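Local coordinates for protein TP_0956 (Treponema pallidum subsp. pallidum, PDB 3U64) that probably serves as the helical, TPR-like T-component of a TRAP transporter, a lipoprotein thought to act through protein-protein interaction in ligand uptake, at residues Q138-V143 with T178-V183; R33-E38 with A45-L50; F208-P213 with D247-P252; H237-H242 with L283-A288; Q89-P92 with E97-N100. All coordinates share one frame; numbering follows the deposited sequence.

Contact 1: Q138-V143 with T178-V183; sequences QRLHKV and TVHAAV. With SO4 (sulfate ion), chain C.
L140, on the short helix 137-144, reaches across to H180 and A181 on helix 176-192, and its two methyls divide the work. CD2 lies 3.8 Å from CD2 of H180, coming to the imidazole obliquely, while CD1 of L140 stands 4.4 Å from CB of A181. The small alanine lets the backbones come fairly close here: CA of L140 and CA of A181 are 7.4 Å apart. With chi1 at -178°, H180 throws its ring anti to the backbone N, which carries the imidazole beside L140 although its CB does not start in that direction. The same ring uses NE2 in a hydrogen bond with the carboxylate of E137, so one imidazole serves both an apolar and a polar neighbour.

R139 looks elsewhere. Its guanidinium meets a sulfate, probably from the crystallisation liquor; NH2 donates to O2 of the sulfate over 3.0 Å with an angle of 150° at the hydrogen, and NH1 adds a weak bond to O1. NH2 also forms a salt bridge with E131 of helix 128-132, the helix whose V132 packs on L140.

The chemistry is therefore split. Dispersion between a branched aliphatic group, a methyl and a ring joins the two helices, whereas the E137 bond probably limits rotation of the imidazole and would favour its protonated form.

Contact 2: R33-E38 with A45-L50; sequences RVFTEE and AQSLPL
The ring of F35 meets S47 at its edge and L48 obliquely, and F31 adds an edge-to-face ring contact from the same chain. OG of S47 lies close to the ring plane, 3.4 Å from CE1 of F35. The arrangement is a short helix folded back on the start of a long one: helix 33-36 precedes helix 41-61 in an all-helical, TPR-like protein, and this single aromatic side chain supplies the contact from its side.

CD2 of L48 is 3.9 Å from CD1 of F35, and the two side chains run past one another in opposite senses. F35 has chi1 at -65°, which sets the ring anti to its carbonyl carbon and sends it toward helix 41-61. L48 also packs on Y79 and F83 of helix 66-89, so one leucine touches both F35 and the next helix.

S47 is polar yet buried. Its chi1 of 51° places OG between backbone N and carbonyl carbon, where it hydrogen-bonds with the carbonyl oxygen of L43; the aromatic edge is thus a second neighbour of a hydroxyl already engaged. The surroundings also belong to the assembly, since E38 forms salt bridges with K53 and R112 of the second subunit. At the end of helix 33-36, OG1 of T36 donates over 3.0 Å to OE2 of E37, the first residue past it, approaching from above the carboxylate plane.

Contact 3: F208-P213 with D247-P252; sequences FYAAAP and DALCIP
A210 and A248 meet through the smallest of side chains, showing how alanines allow helices to approach closely. CB of A210 lies 3.9 Å from CB of A248 and only 3.3 Å from the carbonyl oxygen of A248, so a methyl rests against backbone as well as against another methyl. The CA atoms of A210 and A248 are correspondingly near, at 5.7 Å. A third partner is L249, whose CD2 reaches to 4.3 Å from CB of A210; its chi1 of -58° swings the branch toward the alanine although its CB does not start out in that direction.

One shell further out, A223 of helix 220-233 also packs on A210, and M220 of the same helix packs on L249, so the helix lying between the two in sequence touches both sides. Y209 turns to K222 and A223, while F208 faces helix 176-192. On the partner side a wider pi-type turn spans residues 247-250.

The last turn of helix 196-211 thus packs beside residues 247-250 of helix 240-250, with helix 220-233 in contact with both: close packing between a helix and the next but one, as in the helical arrays of TPR-like proteins.

Contact 4: H237-H242 with L283-A288; sequences HDPDHH and LSQKRA
A short hydroxyl-to-carboxylate bond is the striking feature here: OG of S284 donates to OD1 of D240 over 2.7 Å, in a contact where most of the touching residues are buried. The hydroxyl comes from above the carboxylate plane, 37° out of it. D240 lies near the beginning of helix 240-250 and S284 on helix 278-293, so the bond links the two helices. With chi1 at -77°, the carboxylate of D240 is set beside its own backbone N and its end swings toward the serine. OG of S284 also has a weak bond to the carbonyl oxygen of L280.

Apolar contact runs alongside. CB of P239 lies 4.0 Å from CB of S284, and CG of the proline is 4.4 Å from CG of Q285. The amide of Q285 is occupied elsewhere, NE2 bonding to the carbonyl oxygens of A266 and I269.

Just upstream, D238 gathers three donors. OD1 takes N of D240 over 2.9 Å; OD2 takes both N of H241 and ND1 of H241, the latter over 3.2 Å, and both reach it from the same face of the carboxylate. The imidazole bond lies near the ring plane and would help fix that ring's rotation. Taken together, these bonds make a side-chain cap by D238 at the N-terminal end of helix 240-250, set against helix 278-293 within an all-helical, TPR-like fold.

Contact 5: Q89-P92 with E97-N100; sequences QYLP and EAQN
The first two torsions of L91 bring its side chain onto Q99. Its chi1 of -67° places CG beside the backbone N and anti to the carbonyl carbon, and chi2 of 172° carries CD1 onward to helix 96-124. The torsions of Q99 govern only the rest of its own chain: with chi1 at -168° CG stands anti to the backbone N, and the chain beyond it is extended.

A single methyl does most of the touching. CD1 of L91 lies 3.7 Å from CA of Q99 and 3.9 Å from CB of the same residue; it is also 4.1 Å from the carbonyl C of A98, with the methyl CB of A98 at 4.4 Å from it. The leucine thus rests on the backbone of the helix as much as on side chains, and the aliphatic root of Q99 gives it an apolar surface. Q99 also buries some surface against Q89. The contact illustrates how a surface turn can be closed by van der Waals packing: its residues are partly or fully exposed, and the apolar part is small.

The setting is the connection between two long helices, 66-89 and 96-124, that follow each other in the chain. L91 lies in the connecting loop and folds against the first turn of helix 96-124, while Y90, on the same loop, turns instead to helix 278-293, packing on K286 and R287 and meeting the ring of W290.

Contacts 1 and 3 are joined directly: F208 of contact 3 packs on V179 and V183 of contact 1, with CZ of F208 3.6 Å from CG2 of V183; the helices concerned follow each other in the chain. Contacts 3 and 4 share helix 240-250, alternate along the sequence and lie about 17 Å apart between centres. Y90 of contact 5 brings its OH to 3.2 Å from CA of R287 in contact 4. Contact 2 lies at the subunit interface, touching none of the others; contact 4 comes within about 7 Å between nearest atoms. One sulfate lies at R139 in contact 1 and a different sulfate near Q89 in contact 5; both probably come from the crystallisation liquor.

Contact 1: Q138-V143 with T178-V183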
# COMPACT_ATOMS: atom_id res chain seq x y z
N GLN A 138 24.83 29.09 25.91
CA GLN A 138 24.91 28.69 27.31
C GLN A 138 23.66 27.92 27.76
O GLN A 138 23.75 26.97 28.54
CB GLN A 138 25.12 29.92 28.19
CG GLN A 138 24.64 29.74 29.61
CD GLN A 138 24.89 30.98 30.44
OE1 GLN A 138 25.80 31.76 30.14
NE2 GLN A 138 24.09 31.17 31.48
N ARG A 139 22.50 28.33 27.25
CA ARG A 139 21.28 27.59 27.51
C ARG A 139 21.31 26.25 26.76
O ARG A 139 20.89 25.22 27.29
CB ARG A 139 20.04 28.43 27.13
CG ARG A 139 19.87 29.69 28.03
CD ARG A 139 18.77 30.65 27.54
NE ARG A 139 17.46 30.01 27.44
CZ ARG A 139 16.41 30.54 26.81
NH1 ARG A 139 16.52 31.73 26.21
NH2 ARG A 139 15.26 29.89 26.78
N LEU A 140 21.82 26.25 25.54
CA LEU A 140 21.93 25.01 24.76
C LEU A 140 22.82 24.00 25.49
O LEU A 140 22.43 22.83 25.69
CB LEU A 140 22.51 25.32 23.39
CG LEU A 140 22.81 24.16 22.44
CD1 LEU A 140 21.57 23.31 22.23
CD2 LEU A 140 23.30 24.71 21.11
N HIS A 141 23.99 24.46 25.90
CA HIS A 141 24.96 23.63 26.61
C HIS A 141 24.45 23.17 27.97
O HIS A 141 24.71 22.04 28.40
CB HIS A 141 26.29 24.39 26.77
CG HIS A 141 27.34 23.62 27.51
ND1 HIS A 141 27.43 23.63 28.89
CD2 HIS A 141 28.33 22.81 27.07
CE1 HIS A 141 28.44 22.86 29.26
NE2 HIS A 141 29.00 22.35 28.18
N LYS A 142 23.72 24.04 28.66
CA LYS A 142 23.22 23.68 29.98
C LYS A 142 22.17 22.59 29.86
O LYS A 142 22.15 21.65 30.66
CB LYS A 142 22.65 24.89 30.72
CG LYS A 142 22.30 24.61 32.18
CD LYS A 142 21.76 25.86 32.90
CE LYS A 142 20.33 26.16 32.46
NZ LYS A 142 19.83 27.48 32.93
N VAL A 143 21.31 22.69 28.86
CA VAL A 143 20.25 21.69 28.74
C VAL A 143 20.82 20.36 28.24
O VAL A 143 20.34 19.30 28.61
CB VAL A 143 19.07 22.13 27.86
CG1 VAL A 143 19.46 22.22 26.36
CG2 VAL A 143 17.93 21.15 28.03
N THR A 178 18.72 25.89 14.21
CA THR A 178 18.18 24.54 14.25
C THR A 178 19.29 23.56 13.91
O THR A 178 19.52 22.58 14.63
CB THR A 178 17.00 24.36 13.28
OG1 THR A 178 15.88 25.11 13.76
CG2 THR A 178 16.59 22.90 13.18
N VAL A 179 20.01 23.84 12.82
CA VAL A 179 21.13 23.02 12.39
C VAL A 179 22.19 22.90 13.47
O VAL A 179 22.62 21.79 13.81
CB VAL A 179 21.78 23.60 11.12
CG1 VAL A 179 23.07 22.87 10.81
CG2 VAL A 179 20.81 23.53 9.94
N HIS A 180 22.62 24.03 14.02
CA HIS A 180 23.60 24.02 15.09
C HIS A 180 23.14 23.19 16.31
O HIS A 180 23.91 22.40 16.85
CB HIS A 180 23.97 25.45 15.52
CG HIS A 180 25.02 25.49 16.58
ND1 HIS A 180 26.31 25.08 16.35
CD2 HIS A 180 24.96 25.84 17.88
CE1 HIS A 180 27.01 25.19 17.47
NE2 HIS A 180 26.21 25.66 18.41
N ALA A 181 21.89 23.35 16.72
CA ALA A 181 21.34 22.55 17.83
C ALA A 181 21.37 21.06 17.53
O ALA A 181 21.66 20.24 18.41
CB ALA A 181 19.92 23.00 18.16
N ALA A 182 21.06 20.69 16.29
CA ALA A 182 21.03 19.28 15.90
C ALA A 182 22.41 18.65 16.03
O ALA A 182 22.57 17.57 16.60
CB ALA A 182 20.49 19.12 14.46
N VAL A 183 23.42 19.33 15.49
CA VAL A 183 24.77 18.83 15.55
C VAL A 183 25.25 18.75 16.99
O VAL A 183 25.87 17.75 17.37
CB VAL A 183 25.73 19.68 14.70
CG1 VAL A 183 27.17 19.19 14.87
CG2 VAL A 183 25.31 19.63 13.23
S SO4 C . 12.68 32.37 25.64
O1 SO4 C . 13.44 33.30 26.46
O2 SO4 C . 12.50 31.11 26.37
O3 SO4 C . 11.37 32.95 25.36
O4 SO4 C . 13.40 32.13 24.37

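Contact 2: R33-E38 with A45-L50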
# COMPACT_ATOMS: atom_id res chain seq x y z
N ARG A 33 11.58 -7.47 13.28
CA ARG A 33 12.37 -8.50 12.61
C ARG A 33 11.85 -8.83 11.20
O ARG A 33 12.62 -8.99 10.25
CB ARG A 33 12.40 -9.77 13.46
CG ARG A 33 13.34 -10.86 12.98
CD ARG A 33 13.10 -12.15 13.75
NE ARG A 33 13.92 -13.27 13.29
CZ ARG A 33 13.70 -14.54 13.60
NH1 ARG A 33 12.66 -14.87 14.36
NH2 ARG A 33 14.50 -15.49 13.13
N VAL A 34 10.53 -8.89 11.05
CA VAL A 34 9.95 -9.17 9.74
C VAL A 34 10.18 -8.06 8.74
O VAL A 34 10.09 -8.29 7.53
CB VAL A 34 8.46 -9.56 9.81
CG1 VAL A 34 8.30 -10.80 10.68
CG2 VAL A 34 7.60 -8.43 10.34
N PHE A 35 10.49 -6.86 9.22
CA PHE A 35 10.86 -5.76 8.33
C PHE A 35 12.37 -5.69 8.13
O PHE A 35 12.83 -5.61 7.00
CB PHE A 35 10.28 -4.41 8.79
CG PHE A 35 8.77 -4.37 8.75
CD1 PHE A 35 8.11 -3.97 7.60
CD2 PHE A 35 8.03 -4.77 9.84
CE1 PHE A 35 6.72 -3.96 7.55
CE2 PHE A 35 6.63 -4.75 9.79
CZ PHE A 35 5.98 -4.35 8.65
N THR A 36 13.14 -5.76 9.22
CA THR A 36 14.59 -5.54 9.14
C THR A 36 15.37 -6.68 8.49
O THR A 36 16.50 -6.47 8.02
CB THR A 36 15.22 -5.23 10.53
OG1 THR A 36 15.05 -6.36 11.41
CG2 THR A 36 14.56 -4.01 11.14
N GLU A 37 14.78 -7.87 8.45
CA GLU A 37 15.44 -9.01 7.79
C GLU A 37 14.87 -9.29 6.39
O GLU A 37 15.21 -10.28 5.74
CB GLU A 37 15.38 -10.25 8.68
CG GLU A 37 15.96 -10.02 10.09
CD GLU A 37 17.23 -9.16 10.09
OE1 GLU A 37 18.11 -9.41 9.23
OE2 GLU A 37 17.34 -8.25 10.94
N GLU A 38 13.99 -8.41 5.95
CA GLU A 38 13.34 -8.54 4.65
C GLU A 38 14.39 -8.34 3.54
O GLU A 38 15.36 -7.59 3.72
CB GLU A 38 12.19 -7.52 4.58
CG GLU A 38 11.28 -7.60 3.38
CD GLU A 38 10.69 -8.97 3.16
OE1 GLU A 38 9.57 -9.23 3.63
OE2 GLU A 38 11.35 -9.80 2.52
N ALA A 45 8.01 -1.29 1.45
CA ALA A 45 7.51 0.00 1.02
C ALA A 45 6.00 0.07 1.09
O ALA A 45 5.43 1.09 1.47
CB ALA A 45 8.01 0.33 -0.40
N GLN A 46 5.33 -1.01 0.70
CA GLN A 46 3.86 -1.00 0.65
C GLN A 46 3.20 -1.22 2.00
O GLN A 46 2.05 -0.82 2.20
CB GLN A 46 3.35 -2.02 -0.36
CG GLN A 46 3.81 -1.71 -1.78
CD GLN A 46 3.17 -2.61 -2.80
OE1 GLN A 46 1.97 -2.88 -2.75
NE2 GLN A 46 3.97 -3.10 -3.74
N SER A 47 3.91 -1.84 2.93
CA SER A 47 3.33 -2.11 4.24
C SER A 47 3.69 -1.07 5.29
O SER A 47 2.95 -0.88 6.24
CB SER A 47 3.65 -3.53 4.73
OG SER A 47 5.03 -3.81 4.65
N LEU A 48 4.80 -0.36 5.10
CA LEU A 48 5.24 0.58 6.13
C LEU A 48 4.26 1.77 6.42
O LEU A 48 4.08 2.16 7.57
CB LEU A 48 6.67 1.07 5.87
CG LEU A 48 7.78 0.18 6.43
CD1 LEU A 48 9.15 0.83 6.25
CD2 LEU A 48 7.52 -0.12 7.91
N PRO A 49 3.61 2.32 5.38
CA PRO A 49 2.71 3.46 5.65
C PRO A 49 1.66 3.25 6.77
O PRO A 49 1.59 4.11 7.66
CB PRO A 49 2.05 3.73 4.30
CG PRO A 49 3.10 3.27 3.29
CD PRO A 49 3.69 2.03 3.93
N LEU A 50 0.86 2.19 6.75
CA LEU A 50 -0.13 2.03 7.82
C LEU A 50 0.55 1.84 9.16
O LEU A 50 0.07 2.34 10.17
CB LEU A 50 -1.12 0.90 7.55
CG LEU A 50 -2.25 0.68 8.56
CD1 LEU A 50 -3.02 1.97 8.94
CD2 LEU A 50 -3.21 -0.38 8.03

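Contact 3: F208-P213 with D247-P252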
# COMPACT_ATOMS: atom_id res chain seq x y z
N PHE A 208 27.73 15.10 7.83
CA PHE A 208 27.44 16.51 8.03
C PHE A 208 28.67 17.37 7.79
O PHE A 208 28.62 18.32 7.00
CB PHE A 208 26.87 16.81 9.43
CG PHE A 208 26.80 18.30 9.73
CD1 PHE A 208 25.70 19.08 9.32
CD2 PHE A 208 27.85 18.93 10.39
CE1 PHE A 208 25.65 20.46 9.58
CE2 PHE A 208 27.80 20.31 10.67
CZ PHE A 208 26.70 21.08 10.25
N TYR A 209 29.77 17.05 8.46
CA TYR A 209 30.98 17.90 8.40
C TYR A 209 31.50 17.99 6.99
O TYR A 209 31.94 19.05 6.57
CB TYR A 209 32.08 17.38 9.31
CG TYR A 209 31.76 17.57 10.76
CD1 TYR A 209 31.18 18.75 11.21
CD2 TYR A 209 31.99 16.56 11.68
CE1 TYR A 209 30.86 18.93 12.54
CE2 TYR A 209 31.68 16.72 13.00
CZ TYR A 209 31.11 17.90 13.43
OH TYR A 209 30.79 18.04 14.76
N ALA A 210 31.45 16.88 6.25
CA ALA A 210 32.05 16.86 4.92
C ALA A 210 31.22 17.68 3.94
O ALA A 210 31.74 18.24 2.98
CB ALA A 210 32.20 15.41 4.42
N ALA A 211 29.92 17.74 4.19
CA ALA A 211 29.00 18.35 3.24
C ALA A 211 28.62 19.76 3.64
O ALA A 211 28.10 20.52 2.83
CB ALA A 211 27.75 17.49 3.10
N ALA A 212 28.87 20.12 4.90
CA ALA A 212 28.39 21.41 5.39
C ALA A 212 29.37 22.54 5.12
O ALA A 212 30.58 22.39 5.32
CB ALA A 212 28.03 21.34 6.87
N PRO A 213 28.84 23.69 4.67
CA PRO A 213 29.63 24.92 4.55
C PRO A 213 30.27 25.21 5.89
O PRO A 213 29.63 24.96 6.92
CB PRO A 213 28.57 25.98 4.23
CG PRO A 213 27.46 25.22 3.55
CD PRO A 213 27.43 23.88 4.25
N ASP A 247 31.66 8.51 -0.60
CA ASP A 247 30.75 9.58 -0.97
C ASP A 247 31.07 10.91 -0.29
O ASP A 247 31.14 11.96 -0.95
CB ASP A 247 29.33 9.14 -0.62
CG ASP A 247 28.28 10.05 -1.19
OD1 ASP A 247 28.55 10.70 -2.22
OD2 ASP A 247 27.17 10.10 -0.63
N ALA A 248 31.27 10.88 1.02
CA ALA A 248 31.52 12.10 1.79
C ALA A 248 32.98 12.58 1.70
O ALA A 248 33.24 13.78 1.69
CB ALA A 248 31.12 11.90 3.25
N LEU A 249 33.91 11.63 1.62
CA LEU A 249 35.33 11.96 1.70
C LEU A 249 36.07 11.84 0.37
O LEU A 249 36.87 12.71 0.03
CB LEU A 249 36.03 11.08 2.74
CG LEU A 249 35.52 11.12 4.18
CD1 LEU A 249 36.46 10.34 5.09
CD2 LEU A 249 35.39 12.55 4.69
N CYS A 250 35.83 10.76 -0.37
CA CYS A 250 36.57 10.56 -1.62
C CYS A 250 36.15 11.53 -2.70
O CYS A 250 36.99 12.06 -3.41
CB CYS A 250 36.47 9.11 -2.10
SG CYS A 250 37.43 7.99 -1.05
N ILE A 251 34.85 11.78 -2.80
CA ILE A 251 34.38 12.66 -3.87
C ILE A 251 34.90 14.10 -3.78
O ILE A 251 35.44 14.62 -4.76
CB ILE A 251 32.86 12.67 -3.95
CG1 ILE A 251 32.35 11.30 -4.40
CG2 ILE A 251 32.40 13.76 -4.91
CD1 ILE A 251 30.85 11.26 -4.60
N PRO A 252 34.74 14.76 -2.61
CA PRO A 252 35.23 16.14 -2.52
C PRO A 252 36.75 16.24 -2.72
O PRO A 252 37.23 17.26 -3.22
CB PRO A 252 34.86 16.55 -1.09
CG PRO A 252 33.79 15.57 -0.67
CD PRO A 252 34.13 14.30 -1.35

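Contact 4: H237-H242 with L283-A288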
# COMPACT_ATOMS: atom_id res chain seq x y z
N HIS A 237 30.45 -6.19 8.45
CA HIS A 237 29.25 -6.53 7.68
C HIS A 237 28.47 -5.28 7.31
O HIS A 237 27.37 -5.37 6.74
CB HIS A 237 28.34 -7.45 8.49
CG HIS A 237 28.87 -8.84 8.66
ND1 HIS A 237 29.33 -9.32 9.87
CD2 HIS A 237 29.01 -9.85 7.78
CE1 HIS A 237 29.73 -10.57 9.72
NE2 HIS A 237 29.56 -10.92 8.46
N ASP A 238 29.01 -4.12 7.67
CA ASP A 238 28.33 -2.87 7.41
C ASP A 238 28.84 -2.20 6.13
O ASP A 238 30.03 -1.90 6.02
CB ASP A 238 28.51 -1.91 8.59
CG ASP A 238 28.00 -0.52 8.28
OD1 ASP A 238 26.96 -0.42 7.57
OD2 ASP A 238 28.64 0.48 8.71
N PRO A 239 27.95 -1.98 5.15
CA PRO A 239 28.34 -1.34 3.89
C PRO A 239 28.40 0.18 4.01
O PRO A 239 29.09 0.84 3.24
CB PRO A 239 27.22 -1.73 2.92
CG PRO A 239 26.33 -2.67 3.66
CD PRO A 239 26.56 -2.46 5.12
N ASP A 240 27.68 0.71 4.99
CA ASP A 240 27.50 2.16 5.12
C ASP A 240 28.76 2.92 5.40
O ASP A 240 28.93 4.02 4.89
CB ASP A 240 26.46 2.48 6.19
CG ASP A 240 25.06 2.26 5.69
OD1 ASP A 240 24.72 2.83 4.63
OD2 ASP A 240 24.31 1.49 6.32
N HIS A 241 29.64 2.37 6.22
CA HIS A 241 30.86 3.11 6.50
C HIS A 241 31.73 3.17 5.25
O HIS A 241 32.37 4.17 5.01
CB HIS A 241 31.60 2.60 7.75
CG HIS A 241 32.30 1.29 7.58
ND1 HIS A 241 31.64 0.09 7.59
CD2 HIS A 241 33.61 1.00 7.46
CE1 HIS A 241 32.51 -0.89 7.45
NE2 HIS A 241 33.72 -0.37 7.37
N HIS A 242 31.70 2.12 4.42
CA HIS A 242 32.43 2.14 3.14
C HIS A 242 31.85 3.21 2.21
O HIS A 242 32.60 3.98 1.59
CB HIS A 242 32.42 0.77 2.43
CG HIS A 242 33.06 -0.33 3.23
ND1 HIS A 242 34.41 -0.36 3.51
CD2 HIS A 242 32.53 -1.43 3.82
CE1 HIS A 242 34.68 -1.43 4.24
NE2 HIS A 242 33.56 -2.09 4.45
N LEU A 283 19.57 -2.15 0.92
CA LEU A 283 19.36 -0.75 0.53
C LEU A 283 20.69 -0.06 0.25
O LEU A 283 20.87 0.56 -0.80
CB LEU A 283 18.56 0.03 1.60
CG LEU A 283 17.05 -0.23 1.65
CD1 LEU A 283 16.46 0.17 3.00
CD2 LEU A 283 16.31 0.47 0.50
N SER A 284 21.63 -0.20 1.17
CA SER A 284 22.94 0.40 1.00
C SER A 284 23.67 -0.14 -0.22
O SER A 284 24.36 0.60 -0.91
CB SER A 284 23.79 0.20 2.25
OG SER A 284 23.28 0.99 3.30
N GLN A 285 23.53 -1.42 -0.50
CA GLN A 285 24.23 -1.95 -1.66
C GLN A 285 23.64 -1.42 -2.98
O GLN A 285 24.38 -1.18 -3.92
CB GLN A 285 24.33 -3.47 -1.61
CG GLN A 285 25.14 -3.95 -0.42
CD GLN A 285 25.45 -5.43 -0.48
OE1 GLN A 285 24.60 -6.24 -0.82
NE2 GLN A 285 26.68 -5.79 -0.13
N LYS A 286 22.32 -1.24 -3.03
CA LYS A 286 21.70 -0.55 -4.17
C LYS A 286 22.32 0.83 -4.36
O LYS A 286 22.60 1.23 -5.49
CB LYS A 286 20.20 -0.37 -3.98
CG LYS A 286 19.38 -1.61 -4.18
CD LYS A 286 17.91 -1.26 -4.36
CE LYS A 286 17.67 -0.46 -5.64
NZ LYS A 286 16.23 -0.17 -5.89
N ARG A 287 22.53 1.55 -3.26
CA ARG A 287 23.13 2.87 -3.33
C ARG A 287 24.60 2.86 -3.83
O ARG A 287 24.99 3.69 -4.65
CB ARG A 287 23.03 3.57 -1.98
CG ARG A 287 23.68 4.93 -1.98
CD ARG A 287 22.68 6.03 -1.70
NE ARG A 287 23.34 7.33 -1.71
CZ ARG A 287 23.27 8.20 -2.71
NH1 ARG A 287 22.55 7.93 -3.79
NH2 ARG A 287 23.92 9.36 -2.63
N ALA A 288 25.40 1.92 -3.35
CA ALA A 288 26.78 1.75 -3.80
C ALA A 288 26.86 1.37 -5.28
O ALA A 288 27.69 1.87 -6.02
CB ALA A 288 27.51 0.71 -2.93

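Contact 5: Q89-P92 with E97-N100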
# COMPACT_ATOMS: atom_id res chain seq x y z
N GLN A 89 16.29 9.87 -5.95
CA GLN A 89 17.66 10.01 -6.40
C GLN A 89 17.93 9.18 -7.64
O GLN A 89 18.83 9.48 -8.42
CB GLN A 89 18.62 9.61 -5.31
CG GLN A 89 18.59 10.50 -4.10
CD GLN A 89 19.89 10.41 -3.33
OE1 GLN A 89 20.97 10.40 -3.92
NE2 GLN A 89 19.79 10.33 -2.01
N TYR A 90 17.14 8.12 -7.83
CA TYR A 90 17.37 7.24 -8.96
C TYR A 90 16.54 7.66 -10.17
O TYR A 90 16.50 6.96 -11.18
CB TYR A 90 17.09 5.77 -8.58
CG TYR A 90 17.92 5.25 -7.42
CD1 TYR A 90 19.10 5.86 -7.03
CD2 TYR A 90 17.51 4.13 -6.71
CE1 TYR A 90 19.86 5.38 -5.95
CE2 TYR A 90 18.25 3.64 -5.64
CZ TYR A 90 19.43 4.26 -5.26
OH TYR A 90 20.16 3.76 -4.19
N LEU A 91 15.87 8.80 -10.07
CA LEU A 91 15.12 9.35 -11.19
C LEU A 91 16.08 9.96 -12.22
O LEU A 91 17.21 10.34 -11.89
CB LEU A 91 14.14 10.43 -10.73
CG LEU A 91 12.93 10.10 -9.86
CD1 LEU A 91 12.29 11.41 -9.44
CD2 LEU A 91 11.90 9.21 -10.57
N PRO A 92 15.62 10.05 -13.49
CA PRO A 92 16.35 10.64 -14.61
C PRO A 92 16.38 12.17 -14.57
O PRO A 92 15.43 12.80 -14.09
CB PRO A 92 15.55 10.18 -15.85
CG PRO A 92 14.62 9.12 -15.37
CD PRO A 92 14.35 9.43 -13.93
N GLU A 97 11.55 17.82 -11.79
CA GLU A 97 10.39 18.38 -11.11
C GLU A 97 9.86 17.40 -10.06
O GLU A 97 9.73 17.75 -8.89
CB GLU A 97 9.29 18.74 -12.10
CG GLU A 97 9.67 19.82 -13.11
CD GLU A 97 8.58 20.04 -14.16
OE1 GLU A 97 7.69 20.89 -13.94
OE2 GLU A 97 8.61 19.34 -15.20
N ALA A 98 9.55 16.18 -10.50
CA ALA A 98 9.13 15.13 -9.58
C ALA A 98 10.21 14.86 -8.53
O ALA A 98 9.91 14.51 -7.38
CB ALA A 98 8.81 13.86 -10.35
N GLN A 99 11.48 15.03 -8.91
CA GLN A 99 12.57 14.84 -7.97
C GLN A 99 12.53 15.89 -6.85
O GLN A 99 12.59 15.55 -5.66
CB GLN A 99 13.93 14.88 -8.67
CG GLN A 99 15.04 14.41 -7.76
CD GLN A 99 16.42 14.61 -8.35
OE1 GLN A 99 17.11 13.64 -8.68
NE2 GLN A 99 16.84 15.87 -8.48
N ASN A 100 12.42 17.15 -7.24
CA ASN A 100 12.36 18.25 -6.31
C ASN A 100 11.17 18.15 -5.38
O ASN A 100 11.28 18.44 -4.19
CB ASN A 100 12.34 19.57 -7.07
CG ASN A 100 13.70 19.91 -7.63
OD1 ASN A 100 14.72 19.52 -7.07
ND2 ASN A 100 13.72 20.60 -8.76